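Local coordinates for protein oxidoreductase, Gfo/Idh/MocA family (Vibrio cholerae, PDB 1XEA) that probably catalyses the NAD(P)-dependent oxidation or reduction of a substrate that has not been identified, at residues Q15-P20 with K266-M271; V49-T54 with L60-D65; P89-K94 with Q273-V278; E102-Y107 with S295-E300; V119-R124 with P171-N176. All coordinates share one frame; numbering follows the deposited sequence.

Contact 1 (Q15-P20 with K266-M271); sequences QKAYLP and KGFDAM
Ala17 and Tyr18, on the first helix of the Rossmann-type nucleotide-binding domain, meet Phe268 and Met271 at the start of helix 268-281. Phe268 lies in the middle, touching both Ala17 and Tyr18. The Ala17 methyl lies over one face of its ring in a CH-pi contact, with CB 3.8 Å from the ring centroid. Phe268 in turn points its edge at the face of Tyr18. This is an edge-to-face pair, with centroids 5.7 Å apart and planes at 74°. Met271 is modelled as selenomethionine. Its CG is anti to the backbone N (chi1 -178°), and the bend at chi3 (55°) brings the terminal methyl to Tyr18. There CE lies 3.3 Å from Tyr18 CE2, and the two side chains cross at about a right angle. Gly267 turns with positive phi between helices 262-265 and 268-281, as the C-prime residue of a Schellman motif. The Tyr18 hydroxyl leaves this apolar cluster and hydrogen-bonds to Asp93 of the 89-94 segment. His70 stacks on the Tyr18 ring. Leu263 of helix 262-265 and Trp259 of the second subunit also pack on Ala17. Helix 12-22 is thus held between its own sheet, helices 262-265 and 268-281, and a neighbouring chain.

Contact 2 (V49-T54 with L60-D65); sequences VSATCT and LQYGVD
Tyr62 has the most surface buried here, and its ring reaches across to Ala51 and Thr52. CG stands anti to the carbonyl carbon, beside the backbone N (chi1 -49°). From there the ring extends to the 49-54 segment and touches it at two points. The Ala51 methyl leans obliquely on the ring, with CB 3.8 Å from Tyr62 CD2. This is an off-centre CH-pi contact, in which the methyl is 4.2 Å from the ring centroid and 28° off its normal. At the far end, the Tyr62 hydroxyl donates a weak hydrogen bond to a backbone carbonyl, with OH 2.7 Å from Thr52 O. Thr52 CB is directed away from Tyr62, and its OG1 serves its own segment. Thr52 OG1 donates to Ser50 O at 3.2 Å, approaching from well above the carbonyl plane. Val31 of strand 28-33 packs on both Ala51 and Tyr62, and Lys4 of strand 3-8 also touches Tyr62. Gly63 then takes up positive phi and psi, and its N bonds back to Leu60 O at 3.0 Å. Both segments belong to the long connection from helix 37-46 to strand 66-69. In this Rossmann-type sheet that connection completes the beta-alpha-beta crossover from strand 28-33, which passes strand 3-8 to reach strand 66-69.

Contact 3 (P89-K94 with Q273-V278); sequences PTFVDK and QDWLQV
Phe91 and Trp275 meet with their side chains set aslant, and the indole presents a face to the strand. Phe91 CB sits over the six-membered ring, 3.5 Å from its centroid and only 15° off the normal. This is a CH-pi contact made by the root of the side chain. The phenyl ring continues past the five-membered ring. There the centroids are 4.8 Å apart and the planes meet at 43°, so the pair is neither stacked nor edge-to-face. Both CG atoms are anti to their backbone N, and Trp275 (chi1 155°) reaches from the helix toward Pro89. The outer edge of the indole meets this residue just before the strand, with Trp275 CH2 3.7 Å from Pro89 O and 4.2 Å from Pro89 CB. Ala66 and Met68 of strand 66-69 also pack on Trp275. In this contact Trp275 does most of the covering of the sheet by helix 268-281. The buried contact has no hydrogen bonds between its segments, so it depends on shape fit and dispersion.

Contact 4 (E102-Y107 with S295-E300); sequences ECENLY and SHQLAE
The imidazole of His296 meets the sulfur of Cys103 obliquely, neither squarely over a face nor at an edge. Cys103 SG is 3.9 Å from the ring centroid and 37° off the normal. It is nearly equidistant from the inner atoms of the side chain, at 3.5 Å from His296 CG and the same from His296 CB. Both nitrogens of the ring are engaged elsewhere. ND1 bonds to Asn292 O one turn back in its own helix, and NE2 bonds to Leu96 N, which fixes the rotation of the ring. The second pair of flat groups is the carboxylate of Glu104 and the amide of Gln297. Their planes are 76° apart and the two side chains cross at about a right angle. Gln297 NE2 donates to Glu104 OE2 at 2.8 Å. The acceptor lies close to the amide plane, but the N-H approaches the anti side of the carboxylate oxygen, and the bond is bent (136°). Each chain is extended beyond CG, which lets the polar ends bridge the gap between the helices. Buried sulfur and imidazole thus lie beside a partly exposed polar link. The contact joins helix 100-112 of the nucleotide-binding domain to the long C-terminal helix 286-311. Val119 of strand 117-120 and Ile169 of helix 160-175 also pack on His296.

Contact 5 (V119-R124 with P171-N176); sequences VGFNRR and PLDSVN
Phe121 and Arg124, at the C-terminal side of strand 117-120, clasp Asp173 near the end of helix 160-175. The carboxylate lies nearly flat over one face of the Phe121 ring. The two planes are 14° apart, and Asp173 OD2 is 3.5 Å from Phe121 CG. Asp173 CG is anti to its backbone N (chi1 171°), which turns the carboxylate toward Phe121. Arg124 meets it with the edge of its guanidinium, in a salt bridge. Its NE donates to the syn lone pair of Asp173 OD2 at 2.8 Å, close to the guanidinium plane and fairly straight (158°). The NH2 group faces Asp173 OD1, though that distance is modelled too short to be relied on. Strand 117-120 is the last strand of the Rossmann-type parallel sheet, and helix 160-175 follows later in the chain. Arg291 (salt bridge) and Ser295 (hydrogen bond) also hold Asp173 OD1; the two arginines probably offset its negative charge. Beside it, a water donates to Arg123 O at 3.3 Å and to Ser174 O at 2.7 Å. The Ser174 hydroxyl bonds to His170 O.

Contacts 1 and 3 touch and share helix 268-281, which lies against both helix 12-22 and strand 90-93; their centres are 12 Å apart. Contacts 3 and 5 sit on neighbouring strands of the parallel sheet, joined by Val92 O and Gly120 N. Contacts 4 and 5 also touch, and Ser295 bonds to Asn176. Contact 2 lies about 30 Å from contacts 4 and 5 between centres, but touches contact 3. Along the chain it closes before contacts 3, 4 and 5 open. Contact 5 lies between the segments of contacts 1, 3 and 4. All but contact 2 return later segments to the N-terminal Rossmann-type domain. Helices 160-175, 268-281 and 286-311 thereby tie that domain to the rest of the subunit.

Contact 1 (Q15-P20 with K266-M271)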
# COMPACT_ATOMS: atom_id res chain seq x y z
N GLN A 15 -32.84 -0.39 -7.71
CA GLN A 15 -32.56 -1.78 -7.96
C GLN A 15 -31.20 -2.22 -7.43
O GLN A 15 -31.05 -3.37 -7.03
CB GLN A 15 -32.66 -2.07 -9.44
CG GLN A 15 -34.06 -1.99 -9.95
CD GLN A 15 -34.11 -2.20 -11.44
OE1 GLN A 15 -33.63 -3.22 -11.95
NE2 GLN A 15 -34.69 -1.25 -12.15
N LYS A 16 -30.23 -1.32 -7.40
CA LYS A 16 -28.89 -1.67 -6.93
C LYS A 16 -28.67 -1.64 -5.42
O LYS A 16 -27.90 -2.46 -4.90
CB LYS A 16 -27.84 -0.75 -7.58
CG LYS A 16 -27.35 -1.18 -8.94
CD LYS A 16 -26.12 -0.37 -9.34
CE LYS A 16 -25.55 -0.78 -10.71
NZ LYS A 16 -24.31 0.01 -11.06
N ALA A 17 -29.32 -0.73 -4.71
CA ALA A 17 -29.10 -0.65 -3.27
C ALA A 17 -30.33 -0.77 -2.40
O ALA A 17 -30.46 -1.69 -1.60
CB ALA A 17 -28.37 0.66 -2.95
N TYR A 18 -31.24 0.19 -2.56
CA TYR A 18 -32.45 0.22 -1.75
C TYR A 18 -33.28 -1.07 -1.76
O TYR A 18 -33.42 -1.73 -0.73
CB TYR A 18 -33.30 1.41 -2.17
CG TYR A 18 -32.64 2.72 -1.86
CD1 TYR A 18 -32.20 3.55 -2.88
CD2 TYR A 18 -32.47 3.15 -0.54
CE1 TYR A 18 -31.62 4.78 -2.60
CE2 TYR A 18 -31.89 4.38 -0.25
CZ TYR A 18 -31.47 5.20 -1.29
OH TYR A 18 -30.93 6.44 -1.02
N LEU A 19 -33.81 -1.42 -2.92
CA LEU A 19 -34.62 -2.62 -3.02
C LEU A 19 -33.95 -3.84 -2.38
O LEU A 19 -34.53 -4.49 -1.51
CB LEU A 19 -34.94 -2.91 -4.49
CG LEU A 19 -36.39 -3.32 -4.75
CD1 LEU A 19 -36.53 -3.69 -6.21
CD2 LEU A 19 -36.78 -4.49 -3.86
N PRO A 20 -32.70 -4.14 -2.78
CA PRO A 20 -32.04 -5.30 -2.18
C PRO A 20 -31.88 -5.22 -0.66
O PRO A 20 -31.93 -6.24 0.02
CB PRO A 20 -30.70 -5.36 -2.93
CG PRO A 20 -30.47 -3.96 -3.36
CD PRO A 20 -31.83 -3.51 -3.79
N LYS A 266 -21.25 0.73 2.32
CA LYS A 266 -21.55 2.00 1.70
C LYS A 266 -22.60 2.77 2.50
O LYS A 266 -23.23 3.70 2.00
CB LYS A 266 -22.03 1.82 0.27
CG LYS A 266 -21.00 1.22 -0.65
CD LYS A 266 -21.32 1.57 -2.11
CE LYS A 266 -20.48 0.73 -3.05
NZ LYS A 266 -19.04 0.83 -2.74
N GLY A 267 -22.77 2.35 3.75
CA GLY A 267 -23.70 2.99 4.66
C GLY A 267 -25.19 2.89 4.37
O GLY A 267 -25.99 3.53 5.05
N PHE A 268 -25.58 2.09 3.38
CA PHE A 268 -27.00 2.00 3.09
C PHE A 268 -27.79 1.36 4.21
O PHE A 268 -28.79 1.93 4.65
CB PHE A 268 -27.23 1.28 1.77
CG PHE A 268 -26.87 2.12 0.57
CD1 PHE A 268 -25.53 2.29 0.19
CD2 PHE A 268 -27.86 2.75 -0.17
CE1 PHE A 268 -25.19 3.09 -0.92
CE2 PHE A 268 -27.52 3.55 -1.27
CZ PHE A 268 -26.18 3.71 -1.64
N ASP A 269 -27.36 0.20 4.70
CA ASP A 269 -28.09 -0.45 5.79
C ASP A 269 -28.23 0.50 6.99
O ASP A 269 -29.29 0.58 7.59
CB ASP A 269 -27.37 -1.73 6.24
CG ASP A 269 -27.35 -2.80 5.16
OD1 ASP A 269 -26.96 -3.96 5.46
OD2 ASP A 269 -27.70 -2.50 4.00
N ALA A 270 -27.15 1.19 7.33
CA ALA A 270 -27.17 2.11 8.47
C ALA A 270 -28.15 3.25 8.25
O ALA A 270 -28.83 3.67 9.18
CB ALA A 270 -25.78 2.66 8.71
N MSE A 271 -28.21 3.75 7.03
CA MSE A 271 -29.11 4.84 6.70
C MSE A 271 -30.55 4.35 6.79
O MSE A 271 -31.38 4.96 7.47
CB MSE A 271 -28.81 5.36 5.30
CG MSE A 271 -29.67 6.54 4.90
SE MSE A 271 -29.49 7.02 3.06
CE MSE A 271 -29.93 5.30 2.26

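Contact 2 (V49-T54 with L60-D65)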
# COMPACT_ATOMS: atom_id res chain seq x y z
N VAL A 49 -42.95 -9.98 -3.90
CA VAL A 49 -43.80 -8.98 -3.26
C VAL A 49 -45.17 -9.02 -3.90
O VAL A 49 -45.29 -9.14 -5.12
CB VAL A 49 -43.24 -7.55 -3.42
CG1 VAL A 49 -41.85 -7.46 -2.83
CG2 VAL A 49 -43.23 -7.17 -4.88
N SER A 50 -46.20 -8.93 -3.07
CA SER A 50 -47.57 -8.97 -3.57
C SER A 50 -48.10 -7.58 -3.91
O SER A 50 -48.62 -7.36 -5.01
CB SER A 50 -48.47 -9.62 -2.53
OG SER A 50 -48.01 -10.92 -2.21
N ALA A 51 -47.95 -6.65 -2.98
CA ALA A 51 -48.42 -5.28 -3.17
C ALA A 51 -47.74 -4.61 -4.37
O ALA A 51 -46.68 -4.01 -4.24
CB ALA A 51 -48.17 -4.47 -1.90
N THR A 52 -48.37 -4.73 -5.54
CA THR A 52 -47.83 -4.13 -6.76
C THR A 52 -48.66 -2.91 -7.10
O THR A 52 -49.82 -2.81 -6.69
CB THR A 52 -47.86 -5.11 -7.93
OG1 THR A 52 -47.12 -6.29 -7.58
CG2 THR A 52 -47.24 -4.49 -9.17
N CYS A 53 -48.09 -1.99 -7.88
CA CYS A 53 -48.80 -0.76 -8.19
C CYS A 53 -48.09 0.03 -9.29
O CYS A 53 -46.87 -0.00 -9.40
CB CYS A 53 -48.86 0.06 -6.90
SG CYS A 53 -49.75 1.61 -6.91
N THR A 54 -48.86 0.74 -10.12
CA THR A 54 -48.24 1.53 -11.19
C THR A 54 -48.43 3.03 -11.00
O THR A 54 -47.58 3.82 -11.42
CB THR A 54 -48.82 1.15 -12.57
OG1 THR A 54 -48.48 -0.20 -12.87
CG2 THR A 54 -48.25 2.06 -13.65
N LEU A 60 -51.79 4.48 -1.56
CA LEU A 60 -52.50 4.72 -0.31
C LEU A 60 -53.43 3.59 0.06
O LEU A 60 -53.75 3.39 1.24
CB LEU A 60 -53.30 6.01 -0.42
CG LEU A 60 -52.44 7.24 -0.65
CD1 LEU A 60 -53.37 8.41 -0.92
CD2 LEU A 60 -51.55 7.51 0.58
N GLN A 61 -53.87 2.84 -0.95
CA GLN A 61 -54.80 1.72 -0.75
C GLN A 61 -54.35 0.68 0.28
O GLN A 61 -55.15 0.20 1.08
CB GLN A 61 -55.07 1.04 -2.10
CG GLN A 61 -55.77 1.96 -3.10
CD GLN A 61 -56.24 1.25 -4.35
OE1 GLN A 61 -57.03 0.30 -4.28
NE2 GLN A 61 -55.77 1.71 -5.51
N TYR A 62 -53.06 0.35 0.25
CA TYR A 62 -52.49 -0.64 1.15
C TYR A 62 -52.20 -0.11 2.55
O TYR A 62 -51.71 -0.84 3.42
CB TYR A 62 -51.21 -1.20 0.52
CG TYR A 62 -51.39 -1.61 -0.92
CD1 TYR A 62 -51.33 -0.67 -1.95
CD2 TYR A 62 -51.64 -2.93 -1.26
CE1 TYR A 62 -51.51 -1.05 -3.29
CE2 TYR A 62 -51.82 -3.33 -2.59
CZ TYR A 62 -51.75 -2.39 -3.60
OH TYR A 62 -51.91 -2.79 -4.91
N GLY A 63 -52.51 1.16 2.78
CA GLY A 63 -52.28 1.76 4.08
C GLY A 63 -50.84 1.65 4.54
O GLY A 63 -50.55 1.02 5.57
N VAL A 64 -49.95 2.27 3.77
CA VAL A 64 -48.52 2.27 4.05
C VAL A 64 -48.17 3.21 5.20
O VAL A 64 -48.90 4.16 5.47
CB VAL A 64 -47.72 2.71 2.81
CG1 VAL A 64 -48.02 1.77 1.65
CG2 VAL A 64 -48.09 4.14 2.44
N ASP A 65 -47.06 2.93 5.87
CA ASP A 65 -46.61 3.75 6.99
C ASP A 65 -45.64 4.83 6.55
O ASP A 65 -45.36 5.77 7.29
CB ASP A 65 -45.97 2.85 8.05
CG ASP A 65 -46.98 1.94 8.72
OD1 ASP A 65 -47.82 2.45 9.49
OD2 ASP A 65 -46.93 0.71 8.46

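Contact 3 (P89-K94 with Q273-V278)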
# COMPACT_ATOMS: atom_id res chain seq x y z
N PRO A 89 -44.80 9.96 6.53
CA PRO A 89 -43.34 10.15 6.56
C PRO A 89 -42.79 9.88 5.16
O PRO A 89 -43.00 8.81 4.60
CB PRO A 89 -42.89 9.11 7.57
CG PRO A 89 -44.04 9.06 8.53
CD PRO A 89 -45.23 9.05 7.61
N THR A 90 -42.10 10.86 4.59
CA THR A 90 -41.57 10.68 3.25
C THR A 90 -40.04 10.63 3.18
O THR A 90 -39.34 11.38 3.86
CB THR A 90 -42.06 11.82 2.30
OG1 THR A 90 -43.49 11.77 2.21
CG2 THR A 90 -41.47 11.67 0.90
N PHE A 91 -39.54 9.74 2.33
CA PHE A 91 -38.11 9.58 2.12
C PHE A 91 -37.84 9.85 0.65
O PHE A 91 -38.59 9.39 -0.21
CB PHE A 91 -37.69 8.16 2.45
CG PHE A 91 -36.28 7.84 2.08
CD1 PHE A 91 -35.24 8.10 2.96
CD2 PHE A 91 -35.98 7.29 0.84
CE1 PHE A 91 -33.92 7.81 2.62
CE2 PHE A 91 -34.66 7.00 0.49
CZ PHE A 91 -33.63 7.26 1.38
N VAL A 92 -36.79 10.61 0.39
CA VAL A 92 -36.42 10.94 -0.98
C VAL A 92 -34.92 10.81 -1.14
O VAL A 92 -34.16 11.34 -0.33
CB VAL A 92 -36.84 12.38 -1.37
CG1 VAL A 92 -36.41 12.68 -2.80
CG2 VAL A 92 -38.35 12.53 -1.24
N ASP A 93 -34.49 10.11 -2.17
CA ASP A 93 -33.07 9.93 -2.42
C ASP A 93 -32.48 11.22 -2.95
O ASP A 93 -33.06 11.87 -3.81
CB ASP A 93 -32.85 8.79 -3.41
CG ASP A 93 -31.39 8.47 -3.62
OD1 ASP A 93 -30.66 8.36 -2.61
OD2 ASP A 93 -30.97 8.33 -4.80
N LYS A 94 -31.32 11.60 -2.41
CA LYS A 94 -30.64 12.82 -2.82
C LYS A 94 -30.48 12.85 -4.34
O LYS A 94 -30.23 11.82 -4.95
CB LYS A 94 -29.27 12.90 -2.15
CG LYS A 94 -28.28 11.85 -2.62
CD LYS A 94 -27.61 12.26 -3.91
CE LYS A 94 -27.19 11.06 -4.74
NZ LYS A 94 -26.48 11.49 -5.98
N GLN A 273 -31.80 2.14 8.46
CA GLN A 273 -32.10 1.98 9.87
C GLN A 273 -32.59 3.32 10.44
O GLN A 273 -33.68 3.41 10.98
CB GLN A 273 -30.84 1.56 10.60
CG GLN A 273 -30.91 1.81 12.08
CD GLN A 273 -31.52 0.65 12.80
OE1 GLN A 273 -30.80 -0.22 13.31
NE2 GLN A 273 -32.86 0.59 12.82
N ASP A 274 -31.75 4.35 10.33
CA ASP A 274 -32.08 5.69 10.84
C ASP A 274 -33.41 6.12 10.23
O ASP A 274 -34.27 6.62 10.94
CB ASP A 274 -30.97 6.68 10.47
CG ASP A 274 -31.05 8.00 11.23
OD1 ASP A 274 -31.25 7.96 12.47
OD2 ASP A 274 -30.88 9.09 10.60
N TRP A 275 -33.56 5.93 8.93
CA TRP A 275 -34.78 6.29 8.21
C TRP A 275 -36.00 5.65 8.83
O TRP A 275 -36.97 6.33 9.13
CB TRP A 275 -34.67 5.84 6.75
CG TRP A 275 -35.99 5.60 6.05
CD1 TRP A 275 -36.36 4.48 5.33
CD2 TRP A 275 -37.10 6.51 5.97
NE1 TRP A 275 -37.62 4.65 4.81
CE2 TRP A 275 -38.10 5.87 5.19
CE3 TRP A 275 -37.35 7.79 6.49
CZ2 TRP A 275 -39.33 6.49 4.90
CZ3 TRP A 275 -38.58 8.40 6.20
CH2 TRP A 275 -39.55 7.74 5.42
N LEU A 276 -35.96 4.34 9.01
CA LEU A 276 -37.10 3.63 9.58
C LEU A 276 -37.45 4.14 10.97
O LEU A 276 -38.62 4.31 11.28
CB LEU A 276 -36.83 2.13 9.61
CG LEU A 276 -36.62 1.44 8.25
CD1 LEU A 276 -36.27 -0.01 8.51
CD2 LEU A 276 -37.86 1.55 7.37
N GLN A 277 -36.44 4.37 11.81
CA GLN A 277 -36.68 4.87 13.16
C GLN A 277 -37.43 6.20 13.05
O GLN A 277 -38.46 6.41 13.69
CB GLN A 277 -35.36 5.07 13.93
CG GLN A 277 -34.48 3.82 14.02
CD GLN A 277 -33.18 4.05 14.81
OE1 GLN A 277 -32.33 4.89 14.46
NE2 GLN A 277 -33.02 3.28 15.89
N VAL A 278 -36.92 7.09 12.20
CA VAL A 278 -37.54 8.39 11.98
C VAL A 278 -38.99 8.19 11.54
O VAL A 278 -39.89 8.76 12.13
CB VAL A 278 -36.77 9.21 10.88
CG1 VAL A 278 -37.60 10.42 10.42
CG2 VAL A 278 -35.43 9.69 11.42

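Contact 4 (E102-Y107 with S295-E300)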
# COMPACT_ATOMS: atom_id res chain seq x y z
N GLU A 102 -37.41 24.71 -4.26
CA GLU A 102 -38.26 23.53 -4.10
C GLU A 102 -37.98 22.87 -2.77
O GLU A 102 -38.89 22.44 -2.07
CB GLU A 102 -37.99 22.53 -5.23
CG GLU A 102 -38.23 23.10 -6.61
CD GLU A 102 -38.18 22.06 -7.71
OE1 GLU A 102 -39.08 21.19 -7.76
OE2 GLU A 102 -37.24 22.10 -8.53
N CYS A 103 -36.70 22.79 -2.42
CA CYS A 103 -36.29 22.19 -1.16
C CYS A 103 -36.94 22.93 -0.02
O CYS A 103 -37.57 22.32 0.85
CB CYS A 103 -34.76 22.25 -1.00
SG CYS A 103 -33.85 21.04 -2.01
N GLU A 104 -36.80 24.25 -0.02
CA GLU A 104 -37.40 25.05 1.04
C GLU A 104 -38.91 24.82 1.08
O GLU A 104 -39.48 24.64 2.16
CB GLU A 104 -37.07 26.52 0.82
CG GLU A 104 -35.57 26.79 0.75
CD GLU A 104 -35.25 28.22 0.37
OE1 GLU A 104 -35.81 28.69 -0.65
OE2 GLU A 104 -34.44 28.87 1.06
N ASN A 105 -39.56 24.79 -0.09
CA ASN A 105 -41.00 24.55 -0.16
C ASN A 105 -41.37 23.22 0.52
O ASN A 105 -42.13 23.19 1.48
CB ASN A 105 -41.49 24.52 -1.62
CG ASN A 105 -41.53 25.90 -2.27
OD1 ASN A 105 -42.04 26.87 -1.69
ND2 ASN A 105 -40.99 26.00 -3.48
N LEU A 106 -40.81 22.13 -0.00
CA LEU A 106 -41.07 20.81 0.53
C LEU A 106 -40.88 20.71 2.05
O LEU A 106 -41.66 20.04 2.74
CB LEU A 106 -40.18 19.77 -0.18
CG LEU A 106 -40.59 19.49 -1.62
CD1 LEU A 106 -39.50 18.71 -2.34
CD2 LEU A 106 -41.90 18.73 -1.63
N TYR A 107 -39.86 21.37 2.60
CA TYR A 107 -39.67 21.31 4.04
C TYR A 107 -40.67 22.17 4.77
O TYR A 107 -41.15 21.80 5.84
CB TYR A 107 -38.25 21.68 4.46
CG TYR A 107 -37.36 20.47 4.56
CD1 TYR A 107 -36.34 20.26 3.64
CD2 TYR A 107 -37.60 19.49 5.52
CE1 TYR A 107 -35.59 19.10 3.66
CE2 TYR A 107 -36.85 18.32 5.56
CZ TYR A 107 -35.85 18.13 4.62
OH TYR A 107 -35.13 16.96 4.60
N SER A 295 -27.24 22.17 2.76
CA SER A 295 -26.49 21.53 1.68
C SER A 295 -27.10 21.78 0.30
O SER A 295 -26.38 21.95 -0.69
CB SER A 295 -26.36 20.03 1.93
OG SER A 295 -25.63 19.80 3.12
N HIS A 296 -28.43 21.80 0.23
CA HIS A 296 -29.07 22.07 -1.04
C HIS A 296 -29.01 23.56 -1.31
O HIS A 296 -28.88 23.98 -2.46
CB HIS A 296 -30.52 21.58 -1.05
CG HIS A 296 -30.65 20.09 -1.06
ND1 HIS A 296 -30.56 19.32 0.08
CD2 HIS A 296 -30.84 19.22 -2.09
CE1 HIS A 296 -30.70 18.05 -0.24
NE2 HIS A 296 -30.87 17.96 -1.55
N GLN A 297 -29.08 24.38 -0.28
CA GLN A 297 -29.01 25.81 -0.51
C GLN A 297 -27.61 26.16 -0.99
O GLN A 297 -27.44 27.00 -1.87
CB GLN A 297 -29.37 26.58 0.76
CG GLN A 297 -30.83 26.37 1.21
CD GLN A 297 -31.18 27.07 2.52
OE1 GLN A 297 -30.41 27.02 3.49
NE2 GLN A 297 -32.34 27.70 2.56
N LEU A 298 -26.61 25.49 -0.43
CA LEU A 298 -25.22 25.71 -0.83
C LEU A 298 -24.99 25.26 -2.28
O LEU A 298 -24.32 25.94 -3.06
CB LEU A 298 -24.27 24.94 0.09
CG LEU A 298 -22.96 25.62 0.51
CD1 LEU A 298 -21.96 24.52 0.82
CD2 LEU A 298 -22.43 26.54 -0.57
N ALA A 299 -25.55 24.11 -2.63
CA ALA A 299 -25.42 23.59 -3.98
C ALA A 299 -26.00 24.61 -4.95
O ALA A 299 -25.43 24.86 -6.02
CB ALA A 299 -26.14 22.27 -4.11
N GLU A 300 -27.13 25.19 -4.59
CA GLU A 300 -27.78 26.20 -5.42
C GLU A 300 -26.82 27.34 -5.66
O GLU A 300 -26.56 27.72 -6.81
CB GLU A 300 -29.03 26.73 -4.73
CG GLU A 300 -30.34 26.31 -5.39
CD GLU A 300 -30.44 26.81 -6.82
OE1 GLU A 300 -30.31 28.04 -7.02
OE2 GLU A 300 -30.66 25.97 -7.73

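Contact 5 (V119-R124 with P171-N176)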
# COMPACT_ATOMS: atom_id res chain seq x y z
N VAL A 119 -33.89 12.84 3.71
CA VAL A 119 -33.13 12.88 2.46
C VAL A 119 -32.06 11.79 2.49
O VAL A 119 -31.38 11.60 3.51
CB VAL A 119 -32.46 14.25 2.24
CG1 VAL A 119 -31.71 14.25 0.93
CG2 VAL A 119 -33.50 15.37 2.25
N GLY A 120 -31.89 11.08 1.38
CA GLY A 120 -30.93 10.01 1.31
C GLY A 120 -29.47 10.36 1.07
O GLY A 120 -29.02 10.43 -0.07
N PHE A 121 -28.73 10.55 2.15
CA PHE A 121 -27.31 10.88 2.07
C PHE A 121 -26.54 9.75 2.75
O PHE A 121 -26.14 9.87 3.91
CB PHE A 121 -27.04 12.18 2.81
CG PHE A 121 -27.47 13.41 2.07
CD1 PHE A 121 -28.45 14.25 2.61
CD2 PHE A 121 -26.83 13.79 0.90
CE1 PHE A 121 -28.77 15.46 1.99
CE2 PHE A 121 -27.14 15.00 0.26
CZ PHE A 121 -28.11 15.83 0.82
N ASN A 122 -26.32 8.66 2.02
CA ASN A 122 -25.63 7.51 2.57
C ASN A 122 -24.24 7.81 3.16
O ASN A 122 -23.84 7.18 4.14
CB ASN A 122 -25.54 6.39 1.52
CG ASN A 122 -24.54 6.69 0.43
OD1 ASN A 122 -23.67 5.87 0.14
ND2 ASN A 122 -24.66 7.85 -0.21
N ARG A 123 -23.53 8.77 2.59
CA ARG A 123 -22.20 9.11 3.09
C ARG A 123 -22.22 9.72 4.49
O ARG A 123 -21.20 10.23 4.95
CB ARG A 123 -21.51 10.06 2.12
CG ARG A 123 -20.39 9.44 1.32
CD ARG A 123 -20.38 9.94 -0.11
NE ARG A 123 -21.33 9.20 -0.94
CZ ARG A 123 -20.98 8.38 -1.93
NH1 ARG A 123 -19.70 8.20 -2.23
NH2 ARG A 123 -21.91 7.74 -2.61
N ARG A 124 -23.36 9.69 5.18
CA ARG A 124 -23.41 10.22 6.55
C ARG A 124 -23.46 9.03 7.51
O ARG A 124 -23.36 9.20 8.72
CB ARG A 124 -24.67 11.05 6.80
CG ARG A 124 -24.71 12.40 6.15
CD ARG A 124 -25.94 13.17 6.63
NE ARG A 124 -26.20 14.32 5.77
CZ ARG A 124 -27.31 15.05 5.79
NH1 ARG A 124 -28.29 14.74 6.63
NH2 ARG A 124 -27.45 16.07 4.95
N PRO A 171 -19.94 14.73 -1.74
CA PRO A 171 -18.83 15.21 -0.90
C PRO A 171 -19.12 16.51 -0.17
O PRO A 171 -18.71 16.70 0.97
CB PRO A 171 -17.68 15.35 -1.90
CG PRO A 171 -18.37 15.66 -3.18
CD PRO A 171 -19.55 14.71 -3.16
N LEU A 172 -19.84 17.41 -0.84
CA LEU A 172 -20.18 18.69 -0.26
C LEU A 172 -20.94 18.52 1.06
O LEU A 172 -20.54 19.07 2.10
CB LEU A 172 -21.00 19.52 -1.23
CG LEU A 172 -21.26 20.97 -0.79
CD1 LEU A 172 -19.94 21.75 -0.82
CD2 LEU A 172 -22.28 21.61 -1.70
N ASP A 173 -22.04 17.78 1.01
CA ASP A 173 -22.85 17.54 2.20
C ASP A 173 -22.07 16.79 3.28
O ASP A 173 -22.10 17.16 4.46
CB ASP A 173 -24.09 16.72 1.88
CG ASP A 173 -24.83 16.26 3.13
OD1 ASP A 173 -25.51 17.08 3.78
OD2 ASP A 173 -24.72 15.08 3.50
N SER A 174 -21.38 15.73 2.87
CA SER A 174 -20.61 14.91 3.80
C SER A 174 -19.63 15.72 4.64
O SER A 174 -19.26 15.31 5.73
CB SER A 174 -19.84 13.83 3.04
OG SER A 174 -20.73 12.99 2.35
N VAL A 175 -19.24 16.87 4.12
CA VAL A 175 -18.29 17.72 4.80
C VAL A 175 -18.97 18.89 5.49
O VAL A 175 -18.40 19.49 6.39
CB VAL A 175 -17.28 18.25 3.78
CG1 VAL A 175 -16.38 19.26 4.43
CG2 VAL A 175 -16.45 17.10 3.22
N ASN A 176 -20.20 19.18 5.07
CA ASN A 176 -20.99 20.30 5.59
C ASN A 176 -21.45 20.10 7.04
O ASN A 176 -22.65 20.03 7.33
CB ASN A 176 -22.19 20.52 4.68
CG ASN A 176 -22.83 21.87 4.88
OD1 ASN A 176 -22.43 22.62 5.77
ND2 ASN A 176 -23.81 22.19 4.06
O HOH W 1 -20.68 13.12 6.44